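Local structure of 6-phosphogluconolactonase (Trypanosoma cruzi, 6VYE) at residues S25-V33 with M58-H67; F11-P21 with V257-A266. The protein probably catalyses the hydrolysis of 6-phosphoglucono-1,5-lactone to 6-phosphogluconate, the second step of the oxidative pentose phosphate pathway. All coordinates share one frame; numbering follows the deposited sequence.

Contact 1: S25-V33 with M58-H67; sequences SGVACKKIV and MLYSLLHEEH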
# COMPACT_ATOMS: atom_id res chain seq x y z
N SER A 25 5.42 7.40 -11.83
CA SER A 25 5.58 5.92 -11.99
C SER A 25 7.05 5.60 -12.24
O SER A 25 7.53 4.61 -11.66
CB SER A 25 4.68 5.29 -13.04
OG SER A 25 4.56 6.09 -14.20
N GLY A 26 7.74 6.43 -13.03
CA GLY A 26 9.17 6.29 -13.36
C GLY A 26 10.03 6.37 -12.12
O GLY A 26 10.93 5.52 -11.97
N VAL A 27 9.80 7.35 -11.25
CA VAL A 27 10.54 7.50 -9.96
C VAL A 27 10.21 6.33 -9.01
O VAL A 27 11.11 5.88 -8.32
CB VAL A 27 10.26 8.86 -9.31
CG1 VAL A 27 10.93 8.97 -7.96
CG2 VAL A 27 10.70 10.01 -10.22
N ALA A 28 8.97 5.86 -8.98
CA ALA A 28 8.53 4.79 -8.07
C ALA A 28 9.21 3.48 -8.48
O ALA A 28 9.77 2.77 -7.63
CB ALA A 28 7.04 4.65 -8.09
N CYS A 29 9.20 3.21 -9.77
CA CYS A 29 9.89 2.07 -10.40
C CYS A 29 11.38 2.08 -10.05
O CYS A 29 11.91 1.02 -9.62
CB CYS A 29 9.67 2.12 -11.90
SG CYS A 29 10.36 0.66 -12.72
N LYS A 30 12.04 3.24 -10.15
CA LYS A 30 13.50 3.38 -9.88
C LYS A 30 13.75 3.03 -8.40
O LYS A 30 14.69 2.26 -8.10
CB LYS A 30 13.99 4.80 -10.19
CG LYS A 30 15.48 5.04 -9.99
CD LYS A 30 15.98 6.38 -10.49
CE LYS A 30 17.48 6.54 -10.40
NZ LYS A 30 17.94 7.90 -10.78
N LYS A 31 12.93 3.60 -7.51
CA LYS A 31 13.03 3.36 -6.05
C LYS A 31 12.89 1.84 -5.79
O LYS A 31 13.72 1.31 -5.07
CB LYS A 31 11.98 4.17 -5.29
CG LYS A 31 12.12 4.11 -3.77
CD LYS A 31 13.55 4.33 -3.31
CE LYS A 31 13.68 5.10 -2.03
NZ LYS A 31 15.11 5.32 -1.71
N ILE A 32 11.82 1.21 -6.31
CA ILE A 32 11.59 -0.25 -6.07
C ILE A 32 12.80 -1.07 -6.55
O ILE A 32 13.31 -1.90 -5.77
CB ILE A 32 10.27 -0.74 -6.69
CG1 ILE A 32 9.06 -0.17 -5.96
CG2 ILE A 32 10.22 -2.26 -6.74
CD1 ILE A 32 7.82 -0.11 -6.83
N VAL A 33 13.30 -0.80 -7.74
CA VAL A 33 14.47 -1.53 -8.33
C VAL A 33 15.70 -1.28 -7.47
O VAL A 33 16.38 -2.25 -7.19
CB VAL A 33 14.68 -1.18 -9.81
CG1 VAL A 33 16.00 -1.72 -10.36
CG2 VAL A 33 13.52 -1.68 -10.65
N MET A 58 0.26 2.16 -13.86
CA MET A 58 1.33 2.58 -14.79
C MET A 58 2.69 2.11 -14.28
O MET A 58 3.50 1.75 -15.12
CB MET A 58 1.33 4.10 -14.97
CG MET A 58 0.17 4.54 -15.81
SD MET A 58 -0.04 6.30 -15.65
CE MET A 58 1.41 6.81 -16.57
N LEU A 59 2.93 2.19 -12.97
CA LEU A 59 4.17 1.66 -12.34
C LEU A 59 4.29 0.17 -12.68
O LEU A 59 5.34 -0.24 -13.09
CB LEU A 59 4.12 1.97 -10.84
CG LEU A 59 5.06 1.19 -9.93
CD1 LEU A 59 6.49 1.34 -10.35
CD2 LEU A 59 4.89 1.61 -8.48
N TYR A 60 3.21 -0.60 -12.59
CA TYR A 60 3.23 -2.07 -12.78
C TYR A 60 3.45 -2.41 -14.26
O TYR A 60 4.17 -3.42 -14.52
CB TYR A 60 1.99 -2.76 -12.22
CG TYR A 60 1.66 -2.43 -10.80
CD1 TYR A 60 2.61 -1.97 -9.92
CD2 TYR A 60 0.35 -2.59 -10.35
CE1 TYR A 60 2.28 -1.68 -8.60
CE2 TYR A 60 -0.00 -2.25 -9.06
CZ TYR A 60 0.96 -1.80 -8.18
OH TYR A 60 0.57 -1.48 -6.92
N SER A 61 2.92 -1.58 -15.18
CA SER A 61 3.13 -1.73 -16.64
C SER A 61 4.58 -1.38 -16.95
O SER A 61 5.17 -2.04 -17.80
CB SER A 61 2.21 -0.87 -17.44
OG SER A 61 0.89 -1.06 -16.97
N LEU A 62 5.11 -0.35 -16.31
CA LEU A 62 6.53 0.03 -16.45
C LEU A 62 7.43 -1.13 -15.99
O LEU A 62 8.32 -1.49 -16.77
CB LEU A 62 6.74 1.32 -15.67
CG LEU A 62 8.12 1.96 -15.79
CD1 LEU A 62 8.59 2.06 -17.25
CD2 LEU A 62 8.09 3.34 -15.14
N LEU A 63 7.18 -1.74 -14.82
CA LEU A 63 7.95 -2.90 -14.30
C LEU A 63 7.91 -4.04 -15.32
O LEU A 63 8.96 -4.71 -15.52
CB LEU A 63 7.40 -3.36 -12.93
CG LEU A 63 7.71 -2.44 -11.75
CD1 LEU A 63 6.85 -2.75 -10.53
CD2 LEU A 63 9.17 -2.50 -11.38
N HIS A 64 6.74 -4.27 -15.93
CA HIS A 64 6.49 -5.37 -16.89
C HIS A 64 7.29 -5.14 -18.17
O HIS A 64 7.87 -6.10 -18.67
CB HIS A 64 5.00 -5.50 -17.22
CG HIS A 64 4.72 -6.67 -18.11
ND1 HIS A 64 4.56 -6.54 -19.48
CD2 HIS A 64 4.60 -7.98 -17.83
CE1 HIS A 64 4.34 -7.74 -20.00
NE2 HIS A 64 4.36 -8.64 -19.01
N GLU A 65 7.33 -3.91 -18.67
CA GLU A 65 8.01 -3.56 -19.94
C GLU A 65 9.53 -3.51 -19.72
O GLU A 65 10.26 -3.89 -20.63
CB GLU A 65 7.54 -2.22 -20.54
CG GLU A 65 6.03 -1.96 -20.57
CD GLU A 65 5.06 -3.07 -20.96
OE1 GLU A 65 3.83 -2.92 -20.61
OE2 GLU A 65 5.50 -4.08 -21.59
N GLU A 66 10.02 -3.04 -18.57
CA GLU A 66 11.46 -2.74 -18.41
C GLU A 66 12.17 -3.68 -17.43
O GLU A 66 13.40 -3.68 -17.45
CB GLU A 66 11.65 -1.29 -17.98
CG GLU A 66 11.35 -0.36 -19.14
CD GLU A 66 11.49 1.11 -18.84
OE1 GLU A 66 11.15 1.92 -19.74
OE2 GLU A 66 11.96 1.43 -17.72
N HIS A 67 11.46 -4.42 -16.58
CA HIS A 67 12.11 -5.20 -15.49
C HIS A 67 11.56 -6.63 -15.41
O HIS A 67 11.68 -7.26 -14.35
CB HIS A 67 12.06 -4.42 -14.19
CG HIS A 67 12.81 -3.13 -14.26
ND1 HIS A 67 14.19 -3.08 -14.29
CD2 HIS A 67 12.40 -1.85 -14.32
CE1 HIS A 67 14.58 -1.82 -14.36
NE2 HIS A 67 13.51 -1.05 -14.35

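Contact 2: F11-P21 with V257-A266; sequences FKPKIIVCGSP and VTFILDKEIA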
# COMPACT_ATOMS: atom_id res chain seq x y z
N PHE A 11 9.26 14.86 11.29
CA PHE A 11 9.02 13.75 10.33
C PHE A 11 9.76 14.15 9.07
O PHE A 11 9.36 15.12 8.46
CB PHE A 11 7.52 13.56 10.13
CG PHE A 11 7.14 12.57 9.06
CD1 PHE A 11 7.67 11.29 9.08
CD2 PHE A 11 6.23 12.91 8.08
CE1 PHE A 11 7.27 10.36 8.13
CE2 PHE A 11 5.88 11.99 7.10
CZ PHE A 11 6.38 10.70 7.16
N LYS A 12 10.83 13.44 8.75
CA LYS A 12 11.75 13.76 7.62
C LYS A 12 11.76 12.59 6.64
O LYS A 12 12.76 11.94 6.43
CB LYS A 12 13.14 14.12 8.17
CG LYS A 12 13.12 15.24 9.21
CD LYS A 12 13.10 16.66 8.64
CE LYS A 12 12.40 17.69 9.51
NZ LYS A 12 13.23 18.90 9.69
N PRO A 13 10.64 12.30 5.94
CA PRO A 13 10.71 11.37 4.82
C PRO A 13 11.56 11.98 3.70
O PRO A 13 11.77 13.18 3.67
CB PRO A 13 9.26 11.24 4.38
CG PRO A 13 8.67 12.58 4.75
CD PRO A 13 9.30 12.89 6.09
N LYS A 14 12.07 11.10 2.83
CA LYS A 14 12.71 11.48 1.55
C LYS A 14 11.58 11.99 0.66
O LYS A 14 10.58 11.25 0.48
CB LYS A 14 13.44 10.24 1.01
CG LYS A 14 14.04 10.37 -0.38
CD LYS A 14 15.26 11.25 -0.40
CE LYS A 14 15.84 11.42 -1.79
NZ LYS A 14 16.55 12.72 -1.90
N ILE A 15 11.64 13.24 0.23
CA ILE A 15 10.56 13.81 -0.63
C ILE A 15 11.14 13.94 -2.03
O ILE A 15 12.21 14.48 -2.15
CB ILE A 15 9.98 15.12 -0.03
CG1 ILE A 15 9.28 14.83 1.30
CG2 ILE A 15 9.04 15.81 -1.01
CD1 ILE A 15 8.87 16.05 2.11
N ILE A 16 10.51 13.33 -3.02
CA ILE A 16 10.85 13.53 -4.46
C ILE A 16 9.65 14.19 -5.15
O ILE A 16 8.54 13.62 -5.18
CB ILE A 16 11.27 12.21 -5.13
CG1 ILE A 16 12.33 11.47 -4.33
CG2 ILE A 16 11.73 12.49 -6.56
CD1 ILE A 16 12.56 10.04 -4.80
N VAL A 17 9.86 15.39 -5.66
CA VAL A 17 8.85 16.19 -6.40
C VAL A 17 9.14 16.04 -7.89
O VAL A 17 10.21 16.43 -8.29
CB VAL A 17 8.90 17.66 -5.93
CG1 VAL A 17 7.88 18.51 -6.64
CG2 VAL A 17 8.74 17.76 -4.43
N CYS A 18 8.21 15.50 -8.66
CA CYS A 18 8.33 15.34 -10.14
C CYS A 18 7.58 16.47 -10.86
O CYS A 18 6.45 16.83 -10.42
CB CYS A 18 7.78 13.98 -10.57
SG CYS A 18 8.29 12.66 -9.45
N GLY A 19 8.17 16.98 -11.95
CA GLY A 19 7.63 18.11 -12.74
C GLY A 19 6.27 17.80 -13.35
O GLY A 19 5.33 18.66 -13.25
N SER A 20 6.16 16.63 -13.97
CA SER A 20 4.91 16.14 -14.61
C SER A 20 4.41 14.93 -13.84
O SER A 20 5.13 13.94 -13.71
CB SER A 20 5.15 15.79 -16.06
OG SER A 20 6.50 15.40 -16.26
N PRO A 21 3.18 14.99 -13.29
CA PRO A 21 2.53 13.82 -12.68
C PRO A 21 2.74 12.48 -13.40
O PRO A 21 2.59 11.46 -12.74
CB PRO A 21 1.04 14.20 -12.72
CG PRO A 21 1.07 15.71 -12.55
CD PRO A 21 2.34 16.19 -13.22
N VAL A 257 11.14 5.90 4.53
CA VAL A 257 9.89 6.48 3.96
C VAL A 257 10.24 7.41 2.81
O VAL A 257 11.02 8.33 3.02
CB VAL A 257 9.05 7.23 5.02
CG1 VAL A 257 7.81 7.87 4.41
CG2 VAL A 257 8.65 6.29 6.13
N THR A 258 9.64 7.18 1.64
CA THR A 258 9.77 8.04 0.44
C THR A 258 8.39 8.51 0.02
O THR A 258 7.54 7.65 -0.18
CB THR A 258 10.45 7.32 -0.73
OG1 THR A 258 11.63 6.72 -0.22
CG2 THR A 258 10.83 8.24 -1.88
N PHE A 259 8.18 9.83 -0.04
CA PHE A 259 7.00 10.49 -0.64
C PHE A 259 7.39 10.96 -2.04
O PHE A 259 8.40 11.69 -2.21
CB PHE A 259 6.51 11.67 0.22
CG PHE A 259 5.79 11.33 1.50
CD1 PHE A 259 5.11 12.32 2.19
CD2 PHE A 259 5.85 10.07 2.07
CE1 PHE A 259 4.46 12.05 3.39
CE2 PHE A 259 5.17 9.79 3.24
CZ PHE A 259 4.47 10.77 3.90
N ILE A 260 6.66 10.49 -3.05
CA ILE A 260 6.87 10.85 -4.47
C ILE A 260 5.66 11.69 -4.87
O ILE A 260 4.52 11.20 -4.82
CB ILE A 260 7.11 9.58 -5.33
CG1 ILE A 260 8.19 8.69 -4.71
CG2 ILE A 260 7.40 9.92 -6.78
CD1 ILE A 260 8.51 7.44 -5.54
N LEU A 261 5.91 12.96 -5.17
CA LEU A 261 4.87 14.01 -5.35
C LEU A 261 4.98 14.66 -6.74
O LEU A 261 6.09 14.69 -7.32
CB LEU A 261 5.09 15.06 -4.27
CG LEU A 261 5.22 14.52 -2.85
CD1 LEU A 261 5.44 15.66 -1.87
CD2 LEU A 261 3.96 13.74 -2.46
N ASP A 262 3.87 15.23 -7.22
CA ASP A 262 3.87 16.18 -8.36
C ASP A 262 4.07 17.59 -7.78
O ASP A 262 4.03 17.74 -6.54
CB ASP A 262 2.62 16.00 -9.23
CG ASP A 262 1.34 16.63 -8.69
OD1 ASP A 262 1.19 16.72 -7.44
OD2 ASP A 262 0.49 17.01 -9.52
N LYS A 263 4.29 18.57 -8.66
CA LYS A 263 4.51 20.01 -8.31
C LYS A 263 3.27 20.54 -7.59
O LYS A 263 3.44 21.17 -6.55
CB LYS A 263 4.78 20.84 -9.57
CG LYS A 263 6.09 20.55 -10.28
CD LYS A 263 7.29 21.11 -9.56
CE LYS A 263 8.55 21.08 -10.39
NZ LYS A 263 9.63 20.34 -9.70
N GLU A 264 2.08 20.27 -8.11
CA GLU A 264 0.81 20.87 -7.65
C GLU A 264 0.54 20.47 -6.19
O GLU A 264 0.10 21.34 -5.42
CB GLU A 264 -0.32 20.49 -8.60
CG GLU A 264 -0.26 21.24 -9.92
CD GLU A 264 -0.58 22.74 -9.85
OE1 GLU A 264 -1.51 23.13 -9.11
OE2 GLU A 264 0.10 23.53 -10.53
N ILE A 265 0.78 19.21 -5.78
CA ILE A 265 0.50 18.79 -4.37
C ILE A 265 1.58 19.35 -3.43
O ILE A 265 1.25 19.56 -2.25
CB ILE A 265 0.35 17.26 -4.21
CG1 ILE A 265 -0.42 16.92 -2.91
CG2 ILE A 265 1.69 16.54 -4.31
CD1 ILE A 265 -0.76 15.46 -2.75
N ALA A 266 2.78 19.63 -3.96
CA ALA A 266 3.99 20.00 -3.20
C ALA A 266 4.19 21.53 -3.10
O ALA A 266 5.26 21.92 -2.61
CB ALA A 266 5.19 19.36 -3.85

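Contact 1: S25-V33 with M58-H67
L59 pushes into helix 25-33 as a knob into a hole formed by S25, A28, C29 and I32, and this is where the contact is tightest. With CG anti to the backbone N (chi1 162°), the leucine sends its two methyls to different walls. CD1 presses on the helix backbone, 3.3 Å from C29 N. CD2 lies 3.7 Å from A28 CB and meets I32 CD1 tip to tip. The backbones are close here, CA to CA 4.5 Å between S25 and L59, and S25 CB lies against L59 N. L62 belongs to the same packed part, its CD2 resting on G26 CA at 3.6 Å and on C29 CB.

The helices cross at -57°; the CA atoms lie farther apart at V33 and H67, and side chains rather than backbone make the contact there. A chi1 of -175° swings C29 SG away from its own N and out to L63 CD2 and H67 CD2, both at 3.6 Å; it comes to the imidazole obliquely. Toward solvent, the partly exposed V33 puts CG2 over the centre of one H67 face, a CH-pi contact of 3.7 Å to the centroid. At the other end M58, exposed, brings CB and CE near S25 OG. A glycerol, probably from the crystallisation liquor, lies beside H67.

No hydrogen bond or salt bridge links the segments, so these two helices on one face of the Rossmann-like sheet are held together by apolar fit, one thiol and one imidazole face.

Contact 2: F11-P21 with V257-A266
K14 N gives a hydrogen bond to V257 O and K14 O receives F259 N, the first two of five backbone bonds that join strands 14-18 and 257-262 in parallel register, with I16 opposite I260. I16 repeats the pattern, its N giving to F259 O and its O receiving L261 N at 2.7 Å. C18 N to L261 O, 2.6 Å and nearly straight at 172°, is the last. CA-H...O contacts fill in between, such as V17 CA to L261 O at 3.3 Å.

Strand 14-18 is the outermost strand at one side of the mixed, Rossmann-like sheet, and 256-262 continues the sheet through backbone bonds to strand 219-224.

Aromatic packing marks the start of the pair. F11 and F259 form an offset edge-to-face (T-shaped) pair, planes at 67°, F11 presenting the edge with CE2 3.7 Å from F259 CZ. P13 serves both rings: its CD lies over the centre of one F11 face, and its CB over one face of F259, toward the rim.

The apolar side-chain contacts divide between the sheet's two faces. On the F259 face I15 CG2 meets L261 CD1 at 3.7 Å, and V17 sets CG2 against A266 CB and CG1 beside K263 CD. On the opposite face, that of T258 and I260, I16 CD1 touches T258 CG2 and C18 SG approaches I260 CG2.

At the C-terminal end of the second strand, D262 OD1 accepts I265 N at 3.0 Å from above the carboxylate plane, an Asx motif, and also takes G226 N. P21 CG packs 3.3 Å from D262 OD2.

In the fold
From the N terminus the chain first lays down strand 14-18, then turns straight into helix 24-38. Strand 46-50 follows in the middle of the sheet, and helix 54-66 comes back to pack on helix 24-38, closing the short loop of contact 1. The long loop ends only at 257-266, near the C terminus, where contact 2 brings strand 256-262 beside the first strand; contact 1 therefore lies wholly within it. The two contacts, centres about 17 Å apart, also touch directly: V27 packs on I16 and C18, A28 on I260, and K31 on T258. Helix 24-38 thus joins the helix pair to the sheet's edge.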